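Thermotoga maritima TmcAL (Thermotoga maritima, PDB 5Y0T) belongs to the HIGH nucleotidyl transferase family of the HUP clan and is modelled here with adenosine-5'-rp-alpha-thio-triphosphate bound. Local coordinates at residues A[72-77]-A[82-87]; A[90-95]-A[335-340]; A[116-121]-A[145-150]; A[162-167]-A[171-176]. All blocks are in the same frame, centred on the assembly; numbering follows the deposited sequence.

Interaction 1: residues A[72-77]-A[82-87]; sequences VVFATQ and FAFGAV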
# COMPACT_ATOMS: atom_id res chain seq x y z
N VAL A 72 3.71 -13.12 -13.67
CA VAL A 72 4.04 -12.88 -12.26
C VAL A 72 3.44 -13.92 -11.31
O VAL A 72 4.07 -14.33 -10.34
CB VAL A 72 3.55 -11.48 -11.80
CG1 VAL A 72 3.73 -11.30 -10.29
CG2 VAL A 72 4.29 -10.39 -12.59
N VAL A 73 2.21 -14.35 -11.59
CA VAL A 73 1.55 -15.27 -10.69
C VAL A 73 2.32 -16.60 -10.57
O VAL A 73 2.22 -17.28 -9.55
CB VAL A 73 0.07 -15.52 -11.13
CG1 VAL A 73 0.02 -16.22 -12.53
CG2 VAL A 73 -0.68 -16.30 -10.07
N PHE A 74 3.02 -17.01 -11.63
CA PHE A 74 3.95 -18.15 -11.58
C PHE A 74 5.38 -17.80 -11.19
O PHE A 74 6.02 -18.54 -10.44
CB PHE A 74 3.95 -18.89 -12.92
CG PHE A 74 2.57 -19.25 -13.38
CD1 PHE A 74 1.85 -20.22 -12.70
CD2 PHE A 74 1.97 -18.57 -14.43
CE1 PHE A 74 0.54 -20.53 -13.09
CE2 PHE A 74 0.67 -18.88 -14.84
CZ PHE A 74 -0.04 -19.86 -14.16
N ALA A 75 5.88 -16.69 -11.73
CA ALA A 75 7.28 -16.30 -11.52
C ALA A 75 7.65 -16.12 -10.05
O ALA A 75 8.81 -16.30 -9.67
CB ALA A 75 7.59 -14.99 -12.31
N THR A 76 6.68 -15.70 -9.24
CA THR A 76 6.90 -15.50 -7.82
C THR A 76 6.42 -16.63 -6.92
O THR A 76 6.34 -16.45 -5.71
CB THR A 76 6.27 -14.18 -7.34
OG1 THR A 76 4.88 -14.18 -7.64
CG2 THR A 76 6.96 -13.00 -8.06
N GLN A 77 5.99 -17.76 -7.48
CA GLN A 77 5.59 -18.88 -6.62
C GLN A 77 6.76 -19.75 -6.20
O GLN A 77 7.86 -19.61 -6.74
CB GLN A 77 4.56 -19.77 -7.31
CG GLN A 77 3.15 -19.28 -7.20
CD GLN A 77 2.17 -20.29 -7.74
OE1 GLN A 77 1.92 -21.32 -7.11
NE2 GLN A 77 1.61 -20.01 -8.92
N PHE A 82 5.95 -22.28 -10.00
CA PHE A 82 6.89 -21.67 -10.95
C PHE A 82 7.08 -22.61 -12.15
O PHE A 82 6.95 -22.21 -13.32
CB PHE A 82 8.22 -21.38 -10.23
CG PHE A 82 9.32 -20.86 -11.13
CD1 PHE A 82 10.17 -21.75 -11.79
CD2 PHE A 82 9.54 -19.50 -11.25
CE1 PHE A 82 11.21 -21.27 -12.58
CE2 PHE A 82 10.59 -19.02 -12.06
CZ PHE A 82 11.42 -19.91 -12.72
N ALA A 83 7.37 -23.86 -11.84
CA ALA A 83 7.62 -24.86 -12.87
C ALA A 83 6.38 -25.07 -13.72
O ALA A 83 6.46 -25.20 -14.93
CB ALA A 83 8.06 -26.18 -12.24
N PHE A 84 5.22 -25.09 -13.07
CA PHE A 84 3.99 -25.39 -13.78
C PHE A 84 3.69 -24.30 -14.80
O PHE A 84 3.33 -24.59 -15.93
CB PHE A 84 2.82 -25.54 -12.82
CG PHE A 84 1.50 -25.75 -13.51
CD1 PHE A 84 1.21 -26.98 -14.10
CD2 PHE A 84 0.55 -24.73 -13.55
CE1 PHE A 84 -0.02 -27.19 -14.74
CE2 PHE A 84 -0.68 -24.93 -14.18
CZ PHE A 84 -0.97 -26.16 -14.77
N GLY A 85 3.82 -23.05 -14.37
CA GLY A 85 3.63 -21.93 -15.27
C GLY A 85 4.62 -21.95 -16.42
O GLY A 85 4.25 -21.75 -17.57
N ALA A 86 5.88 -22.20 -16.12
CA ALA A 86 6.91 -22.16 -17.13
C ALA A 86 6.74 -23.23 -18.21
O ALA A 86 6.88 -22.95 -19.40
CB ALA A 86 8.29 -22.30 -16.46
N VAL A 87 6.44 -24.46 -17.79
CA VAL A 87 6.22 -25.54 -18.75
C VAL A 87 4.92 -25.28 -19.55
O VAL A 87 4.86 -25.54 -20.75
CB VAL A 87 6.18 -26.92 -18.03
CG1 VAL A 87 5.74 -28.05 -18.96
CG2 VAL A 87 7.56 -27.24 -17.43

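Interaction 2: residues A[90-95]-A[335-340]; sequences LDATGV and QYIRIL. With EDO (1,2-ethanediol), chain G.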
# COMPACT_ATOMS: atom_id res chain seq x y z
N LEU A 90 5.92 -22.73 -22.31
CA LEU A 90 6.72 -23.39 -23.34
C LEU A 90 5.88 -24.35 -24.18
O LEU A 90 5.91 -24.32 -25.41
CB LEU A 90 7.90 -24.13 -22.71
CG LEU A 90 8.92 -23.15 -22.13
CD1 LEU A 90 10.11 -23.89 -21.50
CD2 LEU A 90 9.41 -22.17 -23.19
N ASP A 91 5.12 -25.22 -23.51
CA ASP A 91 4.27 -26.15 -24.23
C ASP A 91 3.23 -25.42 -25.11
O ASP A 91 2.89 -25.88 -26.19
CB ASP A 91 3.56 -27.08 -23.25
CG ASP A 91 2.65 -28.07 -23.95
OD1 ASP A 91 3.18 -29.06 -24.48
OD2 ASP A 91 1.43 -27.84 -23.97
N ALA A 92 2.75 -24.27 -24.65
CA ALA A 92 1.68 -23.56 -25.36
C ALA A 92 2.18 -22.91 -26.65
O ALA A 92 1.37 -22.58 -27.53
CB ALA A 92 1.06 -22.52 -24.46
N THR A 93 3.49 -22.72 -26.78
CA THR A 93 4.04 -22.14 -28.00
C THR A 93 3.71 -23.00 -29.20
O THR A 93 3.65 -22.51 -30.32
CB THR A 93 5.56 -22.00 -27.94
OG1 THR A 93 6.13 -23.31 -27.82
CG2 THR A 93 6.00 -21.12 -26.74
N GLY A 94 3.54 -24.30 -28.94
CA GLY A 94 3.24 -25.27 -29.97
C GLY A 94 4.46 -25.73 -30.74
O GLY A 94 4.33 -26.51 -31.70
N VAL A 95 5.61 -25.13 -30.46
CA VAL A 95 6.85 -25.48 -31.19
C VAL A 95 8.03 -26.06 -30.39
O VAL A 95 8.97 -26.62 -30.98
CB VAL A 95 7.37 -24.25 -31.94
CG1 VAL A 95 6.31 -23.73 -32.92
CG2 VAL A 95 7.76 -23.16 -30.94
N GLN A 335 -2.86 -17.83 -19.40
CA GLN A 335 -3.86 -17.69 -20.45
C GLN A 335 -3.31 -16.97 -21.69
O GLN A 335 -4.05 -16.76 -22.65
CB GLN A 335 -5.09 -16.96 -19.89
CG GLN A 335 -5.76 -17.74 -18.73
CD GLN A 335 -6.21 -19.13 -19.15
OE1 GLN A 335 -7.02 -19.27 -20.06
NE2 GLN A 335 -5.69 -20.17 -18.48
N TYR A 336 -2.03 -16.59 -21.69
CA TYR A 336 -1.47 -15.88 -22.85
C TYR A 336 0.03 -16.13 -22.93
O TYR A 336 0.67 -16.49 -21.94
CB TYR A 336 -1.73 -14.35 -22.77
CG TYR A 336 -1.33 -13.79 -21.42
CD1 TYR A 336 -0.01 -13.43 -21.15
CD2 TYR A 336 -2.26 -13.70 -20.39
CE1 TYR A 336 0.36 -12.97 -19.89
CE2 TYR A 336 -1.89 -13.25 -19.14
CZ TYR A 336 -0.59 -12.87 -18.89
OH TYR A 336 -0.26 -12.44 -17.62
N ILE A 337 0.57 -15.90 -24.11
CA ILE A 337 2.01 -15.89 -24.29
C ILE A 337 2.45 -14.45 -24.51
O ILE A 337 2.11 -13.86 -25.53
CB ILE A 337 2.44 -16.76 -25.48
CG1 ILE A 337 2.08 -18.23 -25.22
CG2 ILE A 337 3.94 -16.62 -25.70
CD1 ILE A 337 2.01 -19.10 -26.49
N ARG A 338 3.20 -13.89 -23.57
CA ARG A 338 3.67 -12.51 -23.69
C ARG A 338 5.06 -12.49 -24.33
O ARG A 338 5.98 -13.09 -23.81
CB ARG A 338 3.72 -11.82 -22.31
CG ARG A 338 4.44 -10.44 -22.31
CD ARG A 338 3.52 -9.31 -22.79
NE ARG A 338 4.23 -8.02 -22.82
CZ ARG A 338 4.37 -7.23 -21.76
NH1 ARG A 338 3.83 -7.58 -20.60
NH2 ARG A 338 5.02 -6.07 -21.87
N ILE A 339 5.20 -11.79 -25.46
CA ILE A 339 6.50 -11.67 -26.13
C ILE A 339 7.23 -10.46 -25.57
O ILE A 339 6.74 -9.35 -25.72
CB ILE A 339 6.37 -11.47 -27.66
CG1 ILE A 339 5.48 -12.54 -28.31
CG2 ILE A 339 7.75 -11.36 -28.32
CD1 ILE A 339 5.88 -13.95 -28.03
N LEU A 340 8.35 -10.67 -24.89
CA LEU A 340 9.18 -9.56 -24.43
C LEU A 340 10.22 -9.12 -25.46
O LEU A 340 10.70 -7.99 -25.41
CB LEU A 340 9.89 -9.91 -23.12
CG LEU A 340 8.98 -10.08 -21.90
CD1 LEU A 340 9.83 -10.50 -20.73
CD2 LEU A 340 8.17 -8.78 -21.56
C1 EDO G . -6.23 -21.87 -21.75
O1 EDO G . -7.21 -22.23 -22.75
C2 EDO G . -6.05 -23.03 -20.76
O2 EDO G . -6.99 -22.88 -19.67

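Interaction 3: residues A[116-121]-A[145-150]; sequences RILYEQ and YALMRY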
# COMPACT_ATOMS: atom_id res chain seq x y z
N ARG A 116 7.75 -39.26 -12.27
CA ARG A 116 6.73 -40.26 -12.60
C ARG A 116 5.94 -40.72 -11.35
O ARG A 116 4.71 -40.83 -11.37
CB ARG A 116 7.40 -41.46 -13.29
CG ARG A 116 6.51 -42.66 -13.52
CD ARG A 116 5.39 -42.36 -14.50
NE ARG A 116 5.86 -41.97 -15.83
CZ ARG A 116 5.06 -41.76 -16.86
NH1 ARG A 116 3.74 -41.89 -16.72
NH2 ARG A 116 5.56 -41.41 -18.04
N ILE A 117 6.66 -40.98 -10.26
CA ILE A 117 6.01 -41.35 -9.00
C ILE A 117 5.07 -40.25 -8.52
O ILE A 117 3.92 -40.53 -8.16
CB ILE A 117 7.04 -41.68 -7.91
CG1 ILE A 117 7.87 -42.88 -8.33
CG2 ILE A 117 6.35 -41.98 -6.58
CD1 ILE A 117 9.16 -43.06 -7.52
N LEU A 118 5.55 -39.01 -8.54
CA LEU A 118 4.72 -37.89 -8.10
C LEU A 118 3.52 -37.66 -9.02
O LEU A 118 2.48 -37.16 -8.60
CB LEU A 118 5.54 -36.60 -8.03
CG LEU A 118 6.79 -36.62 -7.13
CD1 LEU A 118 7.49 -35.28 -7.19
CD2 LEU A 118 6.42 -36.98 -5.69
N TYR A 119 3.69 -38.00 -10.29
CA TYR A 119 2.61 -37.90 -11.27
C TYR A 119 1.57 -39.00 -11.06
O TYR A 119 0.37 -38.75 -11.00
CB TYR A 119 3.18 -37.96 -12.69
CG TYR A 119 2.14 -38.01 -13.79
CD1 TYR A 119 1.16 -37.02 -13.91
CD2 TYR A 119 2.15 -39.04 -14.72
CE1 TYR A 119 0.21 -37.07 -14.92
CE2 TYR A 119 1.21 -39.10 -15.74
CZ TYR A 119 0.24 -38.12 -15.83
OH TYR A 119 -0.68 -38.20 -16.85
N GLU A 120 2.03 -40.24 -10.94
CA GLU A 120 1.09 -41.35 -10.82
C GLU A 120 0.50 -41.49 -9.43
O GLU A 120 -0.60 -42.03 -9.27
CB GLU A 120 1.77 -42.64 -11.25
CG GLU A 120 2.00 -42.68 -12.74
CD GLU A 120 2.64 -43.96 -13.19
OE1 GLU A 120 3.04 -44.76 -12.32
OE2 GLU A 120 2.75 -44.16 -14.42
N GLN A 121 1.20 -40.98 -8.43
CA GLN A 121 0.71 -41.00 -7.05
C GLN A 121 0.32 -42.41 -6.58
O GLN A 121 -0.82 -42.63 -6.18
CB GLN A 121 -0.49 -40.05 -6.89
CG GLN A 121 -0.16 -38.56 -7.01
CD GLN A 121 0.54 -38.03 -5.76
OE1 GLN A 121 0.13 -38.34 -4.64
NE2 GLN A 121 1.61 -37.25 -5.94
N TYR A 145 10.92 -37.65 2.64
CA TYR A 145 10.92 -38.84 3.49
C TYR A 145 10.01 -39.91 2.89
O TYR A 145 10.33 -41.10 2.94
CB TYR A 145 10.45 -38.48 4.90
CG TYR A 145 11.32 -37.44 5.58
CD1 TYR A 145 12.69 -37.39 5.35
CD2 TYR A 145 10.77 -36.51 6.44
CE1 TYR A 145 13.48 -36.44 5.96
CE2 TYR A 145 11.55 -35.55 7.05
CZ TYR A 145 12.91 -35.53 6.81
OH TYR A 145 13.69 -34.58 7.42
N ALA A 146 8.89 -39.49 2.31
CA ALA A 146 7.95 -40.43 1.72
C ALA A 146 8.56 -41.12 0.51
O ALA A 146 8.39 -42.34 0.31
CB ALA A 146 6.66 -39.73 1.34
N LEU A 147 9.29 -40.36 -0.30
CA LEU A 147 9.97 -40.91 -1.46
C LEU A 147 11.05 -41.89 -1.03
O LEU A 147 11.20 -42.97 -1.62
CB LEU A 147 10.57 -39.79 -2.32
CG LEU A 147 9.56 -38.97 -3.12
CD1 LEU A 147 10.22 -37.74 -3.72
CD2 LEU A 147 8.94 -39.82 -4.22
N MET A 148 11.80 -41.52 0.01
CA MET A 148 12.82 -42.40 0.55
C MET A 148 12.23 -43.73 1.00
O MET A 148 12.78 -44.79 0.72
CB MET A 148 13.55 -41.75 1.73
CG MET A 148 14.43 -40.59 1.34
SD MET A 148 15.17 -39.76 2.76
CE MET A 148 16.09 -38.48 1.92
N ARG A 149 11.10 -43.65 1.70
CA ARG A 149 10.47 -44.85 2.23
C ARG A 149 9.93 -45.67 1.07
O ARG A 149 9.99 -46.91 1.10
CB ARG A 149 9.37 -44.48 3.23
CG ARG A 149 9.92 -43.97 4.56
CD ARG A 149 8.83 -43.44 5.49
NE ARG A 149 7.96 -44.50 6.01
CZ ARG A 149 6.84 -44.27 6.68
NH1 ARG A 149 6.43 -43.02 6.89
NH2 ARG A 149 6.10 -45.28 7.12
N TYR A 150 9.45 -44.99 0.05
CA TYR A 150 8.99 -45.63 -1.18
C TYR A 150 10.16 -46.34 -1.87
O TYR A 150 10.05 -47.50 -2.25
CB TYR A 150 8.35 -44.61 -2.12
CG TYR A 150 7.65 -45.23 -3.31
CD1 TYR A 150 6.41 -45.85 -3.16
CD2 TYR A 150 8.22 -45.20 -4.57
CE1 TYR A 150 5.77 -46.43 -4.24
CE2 TYR A 150 7.58 -45.77 -5.66
CZ TYR A 150 6.35 -46.38 -5.49
OH TYR A 150 5.71 -46.96 -6.56

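Interaction 4: residues A[162-167]-A[171-176]; sequences LKLEKS and LGVEYI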
# COMPACT_ATOMS: atom_id res chain seq x y z
N LEU A 162 18.24 -38.15 -1.64
CA LEU A 162 18.91 -36.99 -1.06
C LEU A 162 19.31 -35.94 -2.11
O LEU A 162 19.54 -34.78 -1.77
CB LEU A 162 20.15 -37.42 -0.28
CG LEU A 162 19.88 -38.18 1.02
CD1 LEU A 162 21.14 -38.86 1.53
CD2 LEU A 162 19.32 -37.23 2.06
N LYS A 163 19.37 -36.34 -3.39
CA LYS A 163 19.66 -35.38 -4.46
C LYS A 163 18.61 -34.27 -4.51
O LYS A 163 18.86 -33.17 -5.02
CB LYS A 163 19.72 -36.10 -5.81
CG LYS A 163 20.94 -37.01 -6.00
CD LYS A 163 20.79 -37.81 -7.30
CE LYS A 163 21.75 -38.97 -7.37
NZ LYS A 163 21.43 -39.83 -8.54
N LEU A 164 17.43 -34.55 -3.97
CA LEU A 164 16.32 -33.62 -4.02
C LEU A 164 16.43 -32.57 -2.92
O LEU A 164 15.52 -31.79 -2.71
CB LEU A 164 14.98 -34.36 -3.94
CG LEU A 164 14.71 -35.27 -5.14
CD1 LEU A 164 13.43 -36.08 -4.96
CD2 LEU A 164 14.64 -34.46 -6.44
N GLU A 165 17.54 -32.56 -2.19
CA GLU A 165 17.78 -31.46 -1.26
C GLU A 165 18.38 -30.27 -2.00
O GLU A 165 18.53 -29.18 -1.44
CB GLU A 165 18.70 -31.89 -0.12
CG GLU A 165 18.14 -33.05 0.68
CD GLU A 165 18.94 -33.35 1.94
OE1 GLU A 165 20.07 -32.81 2.09
OE2 GLU A 165 18.44 -34.12 2.77
N LYS A 166 18.73 -30.48 -3.27
CA LYS A 166 19.39 -29.45 -4.06
C LYS A 166 18.35 -28.72 -4.90
O LYS A 166 17.55 -29.36 -5.59
CB LYS A 166 20.47 -30.06 -4.96
CG LYS A 166 21.56 -30.86 -4.21
CD LYS A 166 22.48 -29.97 -3.41
CE LYS A 166 23.60 -30.77 -2.76
NZ LYS A 166 24.41 -29.96 -1.80
N SER A 167 18.37 -27.39 -4.85
CA SER A 167 17.30 -26.55 -5.43
C SER A 167 17.01 -26.84 -6.90
O SER A 167 15.85 -26.98 -7.31
CB SER A 167 17.67 -25.07 -5.29
OG SER A 167 17.85 -24.71 -3.93
N LEU A 171 13.52 -28.30 -8.81
CA LEU A 171 12.88 -27.62 -9.93
C LEU A 171 12.75 -28.54 -11.13
O LEU A 171 11.71 -28.58 -11.79
CB LEU A 171 13.67 -26.37 -10.33
CG LEU A 171 13.27 -25.06 -9.67
CD1 LEU A 171 14.29 -23.99 -10.00
CD2 LEU A 171 11.88 -24.65 -10.14
N GLY A 172 13.83 -29.27 -11.43
CA GLY A 172 13.84 -30.21 -12.54
C GLY A 172 12.72 -31.22 -12.47
O GLY A 172 12.04 -31.49 -13.46
N VAL A 173 12.54 -31.80 -11.29
CA VAL A 173 11.47 -32.78 -11.09
C VAL A 173 10.13 -32.10 -11.32
O VAL A 173 9.24 -32.66 -11.95
CB VAL A 173 11.55 -33.41 -9.66
CG1 VAL A 173 10.23 -34.06 -9.27
CG2 VAL A 173 12.69 -34.41 -9.61
N GLU A 174 10.00 -30.87 -10.83
CA GLU A 174 8.73 -30.16 -10.99
C GLU A 174 8.46 -29.80 -12.46
O GLU A 174 7.31 -29.82 -12.87
CB GLU A 174 8.71 -28.89 -10.14
CG GLU A 174 8.83 -29.14 -8.61
CD GLU A 174 7.57 -29.69 -7.96
OE1 GLU A 174 6.63 -30.08 -8.67
OE2 GLU A 174 7.53 -29.75 -6.71
N TYR A 175 9.50 -29.47 -13.24
CA TYR A 175 9.27 -29.23 -14.69
C TYR A 175 8.72 -30.48 -15.36
O TYR A 175 7.78 -30.43 -16.16
CB TYR A 175 10.56 -28.83 -15.45
CG TYR A 175 11.24 -27.55 -15.02
CD1 TYR A 175 10.51 -26.40 -14.75
CD2 TYR A 175 12.63 -27.50 -14.89
CE1 TYR A 175 11.14 -25.24 -14.36
CE2 TYR A 175 13.28 -26.32 -14.49
CZ TYR A 175 12.53 -25.21 -14.23
OH TYR A 175 13.15 -24.05 -13.82
N ILE A 176 9.34 -31.62 -15.06
CA ILE A 176 8.98 -32.86 -15.69
C ILE A 176 7.59 -33.29 -15.23
O ILE A 176 6.75 -33.72 -16.04
CB ILE A 176 10.02 -33.97 -15.38
CG1 ILE A 176 11.38 -33.61 -15.99
CG2 ILE A 176 9.56 -35.32 -15.91
CD1 ILE A 176 12.55 -34.39 -15.41

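Interaction 1: residues A[72-77]-A[82-87]
Phe-74, on the short helix 72-75, lays its ring against the bare backbone of Gly-85 on helix 79-92, while Val-73, just before it, lines the other side of that ring with CG1. The glycine CA sits over the ring as a CH-pi contact, 3.7 Å from the Phe-74 centroid and 21° off the normal. With CG beside the backbone N (chi1 -52°), the ring is swung across to the glycine. Farther out, Phe-74 CE1 meets the edge of the Phe-84 ring at CD2, 4.2 Å away. The backbone of Phe-74 takes part too: its O receives a CA-H...O contact from Phe-82 CA at 3.3 Å. Two helices joined by a three-residue link thus pack closely within the nucleotidyl transferase fold, and the Phe-82 side chain lies about 5 Å from the bound adenosine-5'-rp-alpha-thio-triphosphate. Ala-75 presents its O to the edge of the Phe-82 ring, 3.6 Å from CD2. Thr-76, leaving the helix, turns OG1 back to Val-72 O at 2.8 Å. Gln-77 brings CB to Phe-82 N, and its amide is gripped at both ends, NE2 giving a bond to Val-73 O and OE1 pairing with Asn-330 ND2.

Interaction 2: residues A[90-95]-A[335-340]
Ile-337 reaches across to Ala-92 and Thr-93 with a single methyl, CD1, and the contact between the two segments is wholly one of apolar and van der Waals touch. CD1 lies 4.1 Å from Ala-92 CB and 3.7 Å from Ala-92 O, so it rests on both the side chain and the backbone of Ala-92. The methyl CG2 of Thr-93 is a looser neighbour, 4.5 Å from Ile-337 CD1. The isoleucine puts CG1 beside its own backbone N (chi1 -64°) and continues extended (chi2 161°), which carries CD1 across to the other segment, although Thr-93 CA and Ile-337 CA are 7.5 Å apart.

Hydrogen bonds shape each side separately. Thr-93 OG1 lies 2.6 Å from Leu-90 O, in the carbonyl plane, and accepts from Val-95 N at 3.2 Å; this second bond makes an ST turn round Gly-94, whose phi is positive. Leu-90 O is held twice, by Thr-93 OG1 and by the backbone N of the same residue. On the other segment Gln-335 NE2 donates to O2 of a 1,2-ethanediol probably carried over from crystallisation, and also to Gly-333 O.

Ionic links lie outside the touching surface: Asp-91 pairs with Lys-358, and Arg-338 with Asp-413. Leu-68 of strand 66-70, antiparallel to strand 337-343 in the central sheet, touches both Thr-93 and Ile-337, while Met-353 of helix 346-356 packs on Thr-93, so that this part of the chain is set against the sheet.

Interaction 3: residues A[116-121]-A[145-150]
The Tyr-150 ring carries Ile-117 on one face, with CG2 of the isoleucine over it, while the nearest approach is made by CD1, 3.6 Å from Tyr-150 CE2. CD1 also lies 3.8 Å from Tyr-150 CD2, so the isoleucine is applied to one side of the ring. At the edge of the other flat group, the Tyr-119 ring, Arg-116 NH1 lies in the ring plane; the same nitrogen forms a salt bridge with Glu-120 OE2, its hydrogen bond weak at 3.4 Å. Arg-116 and Tyr-119 make no contact with 145-150; they lie instead against Leu-180 of helix 167-182.

Around the tyrosine the contact is aliphatic. Leu-147 touches two neighbours with its CD2 methyl, 4.1 Å from Ile-117 CG2 and 4.1 Å from Leu-118 CD2. Leu-147 and Ile-117 run past one another in opposite directions, whereas Leu-147 and Leu-118 meet roughly at right angles. The Tyr-150 torsion, with CG opposite the backbone N (chi1 -170°), extends the ring toward helix 108-120. At that helix end, Gln-121 has positive phi and folds its NE2 back onto Leu-118 O at 2.8 Å.

Phe-151 also packs on Ile-117, Pro-122 touches Tyr-150, and Val-173 of helix 167-182 adds to the cover of Leu-118. The axes of helix segments 116-120 and 145-150 approach to 12.1 Å, their directions 103° apart: an apolar, nearly perpendicular packing of two helices, bridged by isoleucine, leucine and tyrosine side chains rather than by close backbones.

Interaction 4: residues A[162-167]-A[171-176]
Leu-164 and Val-173 meet methyl to methyl, CD2 of the leucine standing 3.7 Å from CG2 of the valine, and their side chains cross at about a right angle. Leu-164 sets CG beside its backbone N (chi1 -66°) and stretches onward (chi2 175°), so that its end comes nearer to the helix than its CB direction suggests. Val-173 points its CB toward the other segment, offering CG2 there. The second link is polar: Leu-171 N donates to Ser-167 O at 3.1 Å, nearly straight at 174°. The same oxygen also touches the leucine side chain, Ser-167 O lying 3.8 Å from Leu-171 CB.

The Ser-167 to Leu-171 bond closes the first turn of helix 167-182: Ser-167 starts it, Lys-166 stands at the N-cap position, and a 3-10 segment, 162-165, leads in. Within the 3-10 turn Glu-165 N bonds to Leu-162 O. Val-114 of helix 108-120 touches both Leu-164 and Val-173, adding to the apolar patch, and Leu-147 of helix 139-153 joins it from beside Leu-164. Lys-163 is held by Asp-107 and Glu-160 and lies against Phe-110 as a cation-pi pair. Glu-174 forms a salt bridge with Arg-143, and the side chain of Leu-171 is about 6 Å from the bound adenosine-5'-rp-alpha-thio-triphosphate.

How the interactions relate
Along the chain interaction 1 closes first; interactions 3 and 4 then follow in series, both inside the long loop closed by interaction 2. Helix 79-92 is common to interactions 1 and 2, whose centres are 13 Å apart, and it carries the chain from beside the bound nucleotide analogue to strand 337-343 of the sheet. Ala-83 and Val-87 of that helix pack on Glu-174 and Tyr-175, joining interaction 1 to interaction 4. Interactions 3 and 4, also 13 Å apart between centres, touch where Leu-118 meets Val-173 and Leu-147 meets Leu-164. Interactions 2 and 3, with centres about 30 Å apart, do not touch; helix 79-92, which serves interaction 2, packs on helix 167-182, which borders interaction 3.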